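Local coordinates for protein glycoside hydrolase family 81 (Clostridium thermocellum, PDB 6FOP) that probably hydrolyses beta-1,3-glucans such as laminarin, as a glucanase linked to the cellulosome, at residues P21-L31 with S42-S50; E411-H419 with H476-G484. One frame throughout, in Å; residues are numbered along the deposited sequence. Where two conformers were deposited one is given.

In the fold
The two contacts follow one another along the chain, contact 1 closing well before contact 2 opens, and their centres lie about 16 Å apart. Contact 1 joins the loop after strand 8-11 to the short helix 43-46, beside strand 103-107 at one margin of an eight-stranded antiparallel sheet. Contact 2 lies deeper, within the C-terminal family domain, where the start of helix 416-433 meets the loop after strand 476-477. They touch directly, Pro21 packing on Leu413. The pair thus illustrates how a sheet-rich N-terminal part meets the helical domain largely through loop residues, with Trp46 of helix 43-46 reaching across to Gly481 and His482.

Contact 1 (P21-L31 with S42-S50); sequences PQAEIYKTSNL and SSILWNQYS. With MG (magnesium ion), chain Y.
Tyr26 and Leu45 bring their backbones to within 4.5 Å of each other, CA to CA, where an irregular loop passes the short helix 43-46 and Tyr26 N donates a hydrogen bond to Leu45 O, 2.9 Å away. The example is a metal-binding loop at the end of a helical turn: the carbonyls of Ile44, Asn47 and Tyr49, joined by that of Ala102, point inward at a magnesium ion, with Ile44 O 2.3 Å from the metal. Tyr26, the centre of an inverse gamma turn, lies against this curled backbone. Its CG stands anti to the carbonyl carbon (chi1 -72°), which lays the ring face against the backbone of Gln48; there the CA of Gln48 sits 3.7 Å from the ring centroid, close to the ring normal, in a CH-pi contact with one face. Leu45 O lies at the edge of the same ring, near its plane. The amide end of Gln48 is engaged by Pro100 O, beyond the two segments. Apolar contacts flank the polar ones. CD2 of Leu45 is the branch that reaches the loop, meeting Ile25 CG2 and, from a chain that crosses at about a right angle, CD2 of Leu31 at 3.9 Å. Separately, Pro21 CB touches the six-membered ring of Trp46 obliquely, 3.8 Å from CH2. Gln22 works along the rim of that indole, its OE1 approaching the edge at CE3. Both acceptors of its amide nitrogen lie close to the amide plane, so the group is held against rotation: NE2 reaches across to Trp46 O at 2.9 Å and returns to its own loop to meet Glu24 O at 2.8 Å.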
loop_
_atom_site.group_PDB
_atom_site.type_symbol
_atom_site.label_atom_id
_atom_site.label_comp_id
_atom_site.label_asym_id
_atom_site.label_seq_id
_atom_site.Cartn_x
_atom_site.Cartn_y
_atom_site.Cartn_z
ATOM N N PRO A 21 0.308 -14.331 16.439
ATOM C CA PRO A 21 -0.302 -15.070 15.333
ATOM C C PRO A 21 -0.176 -16.584 15.490
ATOM O O PRO A 21 0.720 -17.067 16.177
ATOM C CB PRO A 21 0.498 -14.633 14.118
ATOM C CG PRO A 21 1.259 -13.462 14.529
ATOM C CD PRO A 21 1.417 -13.468 16.002
ATOM N N GLN A 22 -1.074 -17.305 14.821
ATOM C CA GLN A 22 -1.121 -18.759 14.896
ATOM C C GLN A 22 0.251 -19.410 14.677
ATOM O O GLN A 22 1.090 -18.936 13.896
ATOM C CB GLN A 22 -2.126 -19.313 13.890
ATOM C CG GLN A 22 -1.784 -19.010 12.455
ATOM C CD GLN A 22 -2.839 -19.445 11.476
ATOM O OE1 GLN A 22 -4.017 -19.081 11.589
ATOM N NE2 GLN A 22 -2.415 -20.196 10.479
ATOM N N ALA A 23 0.438 -20.520 15.365
ATOM C CA ALA A 23 1.667 -21.303 15.252
ATOM C C ALA A 23 1.847 -21.913 13.865
ATOM O O ALA A 23 2.966 -21.958 13.350
ATOM C CB ALA A 23 1.666 -22.405 16.294
ATOM N N GLU A 24 0.733 -22.339 13.254
ATOM C CA GLU A 24 0.768 -23.071 11.983
ATOM C C GLU A 24 1.006 -22.089 10.821
ATOM O O GLU A 24 0.261 -21.122 10.659
ATOM C CB GLU A 24 -0.577 -23.763 11.729
ATOM C CG GLU A 24 -1.029 -24.788 12.764
ATOM C CD GLU A 24 -1.503 -24.251 14.135
ATOM O OE1 GLU A 24 -1.846 -23.034 14.320
ATOM O OE2 GLU A 24 -1.520 -25.109 15.055
ATOM N N ILE A 25 2.022 -22.351 10.015
ATOM C CA ILE A 25 2.315 -21.589 8.801
ATOM C C ILE A 25 2.397 -22.562 7.637
ATOM O O ILE A 25 3.258 -23.446 7.608
ATOM C CB ILE A 25 3.607 -20.765 8.901
ATOM C CG1 ILE A 25 3.578 -19.869 10.146
ATOM C CG2 ILE A 25 3.754 -19.877 7.659
ATOM C CD1 ILE A 25 4.791 -18.987 10.327
ATOM N N TYR A 26 1.486 -22.406 6.672
ATOM C CA TYR A 26 1.385 -23.301 5.523
ATOM C C TYR A 26 2.406 -22.850 4.472
ATOM O O TYR A 26 2.104 -22.194 3.470
ATOM C CB TYR A 26 -0.071 -23.382 5.002
ATOM C CG TYR A 26 -0.965 -24.146 5.935
ATOM C CD1 TYR A 26 -1.034 -25.542 5.872
ATOM C CD2 TYR A 26 -1.735 -23.483 6.911
ATOM C CE1 TYR A 26 -1.837 -26.254 6.752
ATOM C CE2 TYR A 26 -2.545 -24.194 7.793
ATOM C CZ TYR A 26 -2.596 -25.581 7.700
ATOM O OH TYR A 26 -3.394 -26.301 8.554
ATOM N N LYS A 27 3.654 -23.224 4.766
ATOM C CA LYS A 27 4.800 -22.960 3.925
ATOM C C LYS A 27 5.591 -24.264 3.771
ATOM O O LYS A 27 5.476 -25.181 4.598
ATOM C CB LYS A 27 5.699 -21.846 4.499
ATOM C CG LYS A 27 6.300 -22.136 5.863
ATOM C CD LYS A 27 7.210 -21.003 6.301
ATOM C CE LYS A 27 7.517 -21.056 7.784
ATOM N NZ LYS A 27 8.363 -22.217 8.121
ATOM N N THR A 28 6.377 -24.320 2.710
ATOM C CA THR A 28 7.324 -25.410 2.521
ATOM C C THR A 28 8.645 -25.072 3.160
ATOM O O THR A 28 8.879 -23.945 3.566
ATOM C CB THR A 28 7.636 -25.711 1.023
ATOM O OG1 THR A 28 8.473 -24.656 0.521
ATOM C CG2 THR A 28 6.359 -25.816 0.194
ATOM N N SER A 29 9.546 -26.049 3.188
ATOM C CA SER A 29 10.898 -25.828 3.701
ATOM C C SER A 29 11.731 -24.866 2.840
ATOM O O SER A 29 12.771 -24.404 3.278
ATOM C CB SER A 29 11.639 -27.158 3.849
ATOM O OG SER A 29 11.715 -27.820 2.605
ATOM N N ASN A 30 11.293 -24.574 1.618
ATOM C CA ASN A 30 12.006 -23.618 0.785
ATOM C C ASN A 30 11.758 -22.157 1.147
ATOM O O ASN A 30 12.517 -21.305 0.709
ATOM C CB ASN A 30 11.701 -23.861 -0.693
ATOM C CG ASN A 30 12.198 -25.219 -1.157
ATOM O OD1 ASN A 30 13.348 -25.598 -0.884
ATOM N ND2 ASN A 30 11.348 -25.954 -1.874
ATOM N N LEU A 31 10.690 -21.868 1.883
ATOM C CA LEU A 31 10.373 -20.485 2.252
ATOM C C LEU A 31 11.085 -20.194 3.572
ATOM O O LEU A 31 10.626 -20.600 4.637
ATOM C CB LEU A 31 8.861 -20.275 2.348
ATOM C CG LEU A 31 8.426 -18.811 2.440
ATOM C CD1 LEU A 31 8.536 -18.152 1.080
ATOM C CD2 LEU A 31 7.020 -18.672 2.975
ATOM N N SER A 42 -1.508 -13.788 0.792
ATOM C CA SER A 42 -1.253 -14.176 2.180
ATOM C C SER A 42 -2.087 -15.304 2.711
ATOM O O SER A 42 -1.627 -16.023 3.588
ATOM C CB SER A 42 -1.371 -12.958 3.077
ATOM O OG SER A 42 -0.423 -11.985 2.707
ATOM N N SER A 43 -3.322 -15.463 2.223
ATOM C CA SER A 43 -4.202 -16.501 2.802
ATOM C C SER A 43 -3.695 -17.938 2.582
ATOM O O SER A 43 -4.049 -18.839 3.340
ATOM C CB SER A 43 -5.632 -16.386 2.287
ATOM O OG SER A 43 -5.757 -16.841 0.938
ATOM N N ILE A 44 -2.828 -18.120 1.597
ATOM C CA ILE A 44 -2.147 -19.403 1.413
ATOM C C ILE A 44 -1.397 -19.842 2.664
ATOM O O ILE A 44 -1.433 -21.023 3.007
ATOM C CB ILE A 44 -1.185 -19.373 0.226
ATOM C CG1 ILE A 44 -1.911 -19.049 -1.083
ATOM C CG2 ILE A 44 -0.453 -20.702 0.080
ATOM C CD1 ILE A 44 -0.984 -18.649 -2.211
ATOM N N LEU A 45 -0.771 -18.878 3.351
ATOM C CA LEU A 45 0.040 -19.144 4.536
ATOM C C LEU A 45 -0.787 -19.441 5.774
ATOM O O LEU A 45 -0.360 -20.219 6.638
ATOM C CB LEU A 45 0.963 -17.950 4.828
ATOM C CG LEU A 45 2.074 -17.725 3.805
ATOM C CD1 LEU A 45 2.523 -16.272 3.822
ATOM C CD2 LEU A 45 3.236 -18.677 4.025
ATOM N N TRP A 46 -1.947 -18.769 5.897
ATOM C CA TRP A 46 -2.728 -18.825 7.134
ATOM C C TRP A 46 -3.795 -19.928 7.141
ATOM O O TRP A 46 -4.174 -20.433 8.201
ATOM C CB TRP A 46 -3.407 -17.464 7.364
ATOM C CG TRP A 46 -2.491 -16.295 7.663
ATOM C CD1 TRP A 46 -1.760 -15.577 6.766
ATOM C CD2 TRP A 46 -2.295 -15.676 8.931
ATOM N NE1 TRP A 46 -1.095 -14.541 7.401
ATOM C CE2 TRP A 46 -1.409 -14.592 8.739
ATOM C CE3 TRP A 46 -2.786 -15.928 10.205
ATOM C CZ2 TRP A 46 -1.035 -13.740 9.784
ATOM C CZ3 TRP A 46 -2.396 -15.101 11.239
ATOM C CH2 TRP A 46 -1.529 -14.019 11.019
ATOM N N ASN A 47 -4.315 -20.250 5.958
ATOM C CA ASN A 47 -5.391 -21.208 5.791
ATOM C C ASN A 47 -4.815 -22.538 5.275
ATOM O O ASN A 47 -3.806 -22.544 4.583
ATOM C CB ASN A 47 -6.399 -20.568 4.819
ATOM C CG ASN A 47 -7.722 -21.288 4.766
ATOM O OD1 ASN A 47 -8.641 -21.082 5.578
ATOM N ND2 ASN A 47 -7.841 -22.106 3.755
ATOM N N GLN A 48 -5.465 -23.649 5.618
ATOM C CA GLN A 48 -5.059 -24.957 5.097
ATOM C C GLN A 48 -4.868 -24.878 3.575
ATOM O O GLN A 48 -3.853 -25.305 3.032
ATOM C CB GLN A 48 -6.128 -25.982 5.470
ATOM C CG GLN A 48 -5.877 -27.389 4.967
ATOM C CD GLN A 48 -6.937 -28.372 5.427
ATOM O OE1 GLN A 48 -7.912 -28.004 6.059
ATOM N NE2 GLN A 48 -6.752 -29.625 5.080
ATOM N N TYR A 49 -5.893 -24.385 2.894
ATOM C CA TYR A 49 -5.859 -24.190 1.463
ATOM C C TYR A 49 -5.580 -22.694 1.180
ATOM O O TYR A 49 -4.460 -22.272 1.378
ATOM C CB TYR A 49 -7.138 -24.774 0.823
ATOM C CG TYR A 49 -7.231 -26.271 1.004
ATOM C CD1 TYR A 49 -6.372 -27.131 0.323
ATOM C CD2 TYR A 49 -8.115 -26.831 1.919
ATOM C CE1 TYR A 49 -6.435 -28.500 0.519
ATOM C CE2 TYR A 49 -8.201 -28.187 2.093
ATOM C CZ TYR A 49 -7.348 -29.021 1.411
ATOM O OH TYR A 49 -7.416 -30.376 1.643
ATOM N N SER A 50 -6.582 -21.932 0.768
ATOM C CA SER A 50 -6.498 -20.494 0.708
ATOM C C SER A 50 -7.893 -19.935 0.686
ATOM O O SER A 50 -8.874 -20.677 0.524
ATOM C CB SER A 50 -5.758 -20.002 -0.553
ATOM O OG SER A 50 -6.566 -20.035 -1.726
HETATM MG MG MG Y . -2.616 -22.978 2.692
#

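Contact 2 (E411-H419 with H476-G484); sequences EELNDHHFH and HSWASGHAG
His482 turns the edge of its imidazole to Glu412, and the ring and carboxylate planes stand 33° apart. NE2 of His482 donates to OE1 of Glu412 at 2.8 Å along a practically straight line (178°); the oxygen lies in the ring plane but is met on its anti side, by a donor tilted somewhat out of the carboxylate plane. Such a histidine-carboxylate bond joins two loops in the domain that family 81 enzymes build as an (alpha/alpha)6 barrel. A second bond holds the ring at its edge, ND1 of His482 accepting from Gly484 N, while Ser480 OG sits over the centre of one face. Asn414 uses its amide oxygen across the contact: OD1 accepts from Gly481 N at 3.2 Å in the carbonyl plane, and its ND2 is held by Tyr407 O. A water molecule ties the group together, donating to Asn414 OD1 at 2.8 Å and, more weakly, to Glu412 OE1, and lying 2.7 Å from Ser480 OG. Gly481, having no side chain in the way, lets its CA come within 3.0 Å of Glu412 O. One step along, Asp415 N bonds to Ala479 O at 3.0 Å, just before the helix begins. Asp415 OD2 binds a methylpentanediol molecule, probably from the crystallisation liquor, consistent with a pocket at this point. With its CG lodged between the backbone N and the carbonyl carbon (chi1 62°), His417 places its ring beside Ser477, whose CB approaches obliquely, 3.5 Å from CD2 of His417. Phe418 touches the CB of Ala479 with its CE2, and Asp415 OD1 approaches the same methyl group. Beyond the loops, Gln491 of strand 490-491 holds His417 NE2 and Glu527 of helix 514-534 holds Ser477 OG, while helix 494-511 packs against both His417 and Ser477.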
loop_
_atom_site.group_PDB
_atom_site.type_symbol
_atom_site.label_atom_id
_atom_site.label_comp_id
_atom_site.label_asym_id
_atom_site.label_seq_id
_atom_site.Cartn_x
_atom_site.Cartn_y
_atom_site.Cartn_z
ATOM N N GLU A 411 -2.775 -10.888 16.775
ATOM C CA GLU A 411 -3.167 -12.219 16.325
ATOM C C GLU A 411 -3.341 -12.319 14.825
ATOM O O GLU A 411 -3.212 -13.414 14.254
ATOM C CB GLU A 411 -4.496 -12.641 16.945
ATOM C CG GLU A 411 -4.439 -12.867 18.414
ATOM C CD GLU A 411 -5.713 -13.500 18.897
ATOM O OE1 GLU A 411 -6.732 -12.769 19.024
ATOM O OE2 GLU A 411 -5.683 -14.733 19.100
ATOM N N GLU A 412 -3.622 -11.197 14.175
ATOM C CA GLU A 412 -3.884 -11.172 12.733
ATOM C C GLU A 412 -2.824 -10.433 11.940
ATOM O O GLU A 412 -2.910 -10.335 10.707
ATOM C CB GLU A 412 -5.240 -10.536 12.490
ATOM C CG GLU A 412 -6.402 -11.312 13.065
ATOM C CD GLU A 412 -7.699 -10.577 12.870
ATOM O OE1 GLU A 412 -8.036 -10.266 11.712
ATOM O OE2 GLU A 412 -8.395 -10.300 13.862
ATOM N N LEU A 413 -1.838 -9.851 12.640
ATOM C CA LEU A 413 -0.836 -8.997 12.008
ATOM C C LEU A 413 -1.467 -7.900 11.172
ATOM O O LEU A 413 -0.945 -7.461 10.132
ATOM C CB LEU A 413 0.218 -9.823 11.242
ATOM C CG LEU A 413 1.054 -10.718 12.144
ATOM C CD1 LEU A 413 2.100 -11.438 11.310
ATOM C CD2 LEU A 413 1.696 -10.017 13.352
ATOM N N ASN A 414 -2.599 -7.387 11.662
ATOM C CA ASN A 414 -3.233 -6.262 10.974
ATOM C C ASN A 414 -2.506 -4.934 11.229
ATOM O O ASN A 414 -2.017 -4.692 12.330
ATOM C CB ASN A 414 -4.667 -6.050 11.439
ATOM C CG ASN A 414 -5.607 -7.183 11.078
ATOM O OD1 ASN A 414 -5.397 -7.928 10.122
ATOM N ND2 ASN A 414 -6.657 -7.328 11.886
ATOM N N ASP A 415 -2.449 -4.088 10.207
ATOM C CA ASP A 415 -2.355 -2.647 10.446
ATOM C C ASP A 415 -1.030 -2.144 11.021
ATOM O O ASP A 415 -0.994 -1.040 11.579
ATOM C CB ASP A 415 -3.482 -2.149 11.379
ATOM C CG ASP A 415 -4.887 -2.411 10.855
ATOM O OD1 ASP A 415 -5.029 -2.904 9.735
ATOM O OD2 ASP A 415 -5.856 -2.137 11.605
ATOM N N HIS A 416 0.075 -2.871 10.898
ATOM C CA HIS A 416 1.274 -2.366 11.563
ATOM C C HIS A 416 1.713 -1.014 11.005
ATOM O O HIS A 416 2.284 -0.193 11.736
ATOM C CB HIS A 416 2.437 -3.354 11.505
ATOM C CG HIS A 416 2.262 -4.531 12.412
ATOM N ND1 HIS A 416 3.305 -5.368 12.747
ATOM C CD2 HIS A 416 1.172 -5.024 13.040
ATOM C CE1 HIS A 416 2.868 -6.308 13.572
ATOM N NE2 HIS A 416 1.574 -6.126 13.757
ATOM N N HIS A 417 1.537 -0.812 9.708
ATOM C CA HIS A 417 1.878 0.483 9.107
ATOM C C HIS A 417 1.054 1.628 9.707
ATOM O O HIS A 417 1.614 2.697 10.001
ATOM C CB HIS A 417 1.834 0.433 7.558
ATOM C CG HIS A 417 0.486 0.119 6.962
ATOM N ND1 HIS A 417 -0.468 -0.646 7.588
ATOM C CD2 HIS A 417 -0.044 0.475 5.776
ATOM C CE1 HIS A 417 -1.528 -0.748 6.806
ATOM N NE2 HIS A 417 -1.294 -0.075 5.699
ATOM N N PHE A 418 -0.247 1.394 9.930
ATOM C CA PHE A 418 -1.098 2.428 10.521
ATOM C C PHE A 418 -0.600 2.748 11.934
ATOM O O PHE A 418 -0.504 3.927 12.319
ATOM C CB PHE A 418 -2.543 1.951 10.647
ATOM C CG PHE A 418 -3.228 1.598 9.340
ATOM C CD1 PHE A 418 -2.839 2.124 8.124
ATOM C CD2 PHE A 418 -4.350 0.784 9.381
ATOM C CE1 PHE A 418 -3.568 1.853 6.976
ATOM C CE2 PHE A 418 -5.045 0.479 8.235
ATOM C CZ PHE A 418 -4.652 1.024 7.036
ATOM N N HIS A 419 -0.356 1.723 12.742
ATOM C CA HIS A 419 0.026 1.965 14.127
ATOM C C HIS A 419 1.397 2.618 14.187
ATOM O O HIS A 419 1.609 3.636 14.868
ATOM C CB HIS A 419 0.122 0.677 14.933
ATOM C CG HIS A 419 -1.153 -0.033 15.231
ATOM N ND1 HIS A 419 -2.188 -0.240 14.349
ATOM C CD2 HIS A 419 -1.491 -0.698 16.356
ATOM C CE1 HIS A 419 -3.108 -0.995 14.934
ATOM N NE2 HIS A 419 -2.705 -1.284 16.145
ATOM N N HIS A 476 -0.110 0.233 -3.529
ATOM C CA HIS A 476 -0.666 0.702 -2.284
ATOM C C HIS A 476 -0.457 -0.357 -1.223
ATOM O O HIS A 476 -0.029 -1.487 -1.543
ATOM C CB HIS A 476 -2.162 1.043 -2.417
ATOM C CG HIS A 476 -3.009 -0.151 -2.702
ATOM N ND1 HIS A 476 -3.434 -1.014 -1.710
ATOM C CD2 HIS A 476 -3.416 -0.686 -3.878
ATOM C CE1 HIS A 476 -4.058 -2.039 -2.275
ATOM N NE2 HIS A 476 -4.087 -1.842 -3.578
ATOM N N SER A 477 -0.848 -0.058 -0.003
ATOM C CA SER A 477 -0.713 -0.942 1.108
ATOM C C SER A 477 -1.940 -1.780 1.403
ATOM O O SER A 477 -3.052 -1.498 0.900
ATOM C CB SER A 477 -0.256 -0.149 2.319
ATOM O OG SER A 477 0.973 0.497 2.064
ATOM N N TRP A 478 -1.728 -2.801 2.230
ATOM C CA TRP A 478 -2.770 -3.714 2.639
ATOM C C TRP A 478 -2.806 -3.826 4.163
ATOM O O TRP A 478 -1.761 -3.941 4.835
ATOM C CB TRP A 478 -2.534 -5.099 2.077
ATOM C CG TRP A 478 -2.689 -5.267 0.593
ATOM C CD1 TRP A 478 -1.720 -5.698 -0.263
ATOM C CD2 TRP A 478 -3.874 -5.132 -0.197
ATOM N NE1 TRP A 478 -2.205 -5.810 -1.539
ATOM C CE2 TRP A 478 -3.525 -5.475 -1.529
ATOM C CE3 TRP A 478 -5.179 -4.703 0.061
ATOM C CZ2 TRP A 478 -4.447 -5.496 -2.552
ATOM C CZ3 TRP A 478 -6.101 -4.727 -0.963
ATOM C CH2 TRP A 478 -5.714 -5.097 -2.270
ATOM N N ALA A 479 -4.024 -3.801 4.690
ATOM C CA ALA A 479 -4.244 -3.809 6.130
ATOM C C ALA A 479 -4.270 -5.179 6.771
ATOM O O ALA A 479 -3.772 -5.342 7.886
ATOM C CB ALA A 479 -5.515 -3.062 6.464
ATOM N N SER A 480 -4.860 -6.177 6.090
ATOM C CA SER A 480 -5.064 -7.491 6.730
ATOM C C SER A 480 -3.782 -8.303 6.683
ATOM O O SER A 480 -3.199 -8.458 5.623
ATOM C CB SER A 480 -6.171 -8.258 6.014
ATOM O OG SER A 480 -6.376 -9.530 6.590
ATOM N N GLY A 481 -3.373 -8.869 7.818
ATOM C CA GLY A 481 -2.223 -9.769 7.805
ATOM C C GLY A 481 -2.420 -11.019 6.961
ATOM O O GLY A 481 -1.467 -11.506 6.347
ATOM N N HIS A 482 -3.667 -11.507 6.938
ATOM C CA HIS A 482 -3.999 -12.827 6.424
ATOM C C HIS A 482 -4.859 -12.850 5.166
ATOM O O HIS A 482 -4.889 -13.894 4.490
ATOM C CB HIS A 482 -4.667 -13.650 7.539
ATOM C CG HIS A 482 -5.801 -12.959 8.207
ATOM N ND1 HIS A 482 -7.030 -12.799 7.623
ATOM C CD2 HIS A 482 -5.859 -12.294 9.376
ATOM C CE1 HIS A 482 -7.823 -12.124 8.431
ATOM N NE2 HIS A 482 -7.126 -11.793 9.498
ATOM N N ALA A 483 -5.585 -11.772 4.850
ATOM C CA ALA A 483 -6.456 -11.741 3.652
ATOM C C ALA A 483 -7.502 -12.860 3.669
ATOM O O ALA A 483 -7.932 -13.373 2.630
ATOM C CB ALA A 483 -5.644 -11.756 2.375
ATOM N N GLY A 484 -7.994 -13.199 4.845
ATOM C CA GLY A 484 -8.918 -14.316 5.042
ATOM C C GLY A 484 -10.372 -13.909 4.827
ATOM O O GLY A 484 -11.227 -14.142 5.693
HETATM O O HOH W 1 -7.728 -8.662 8.791
#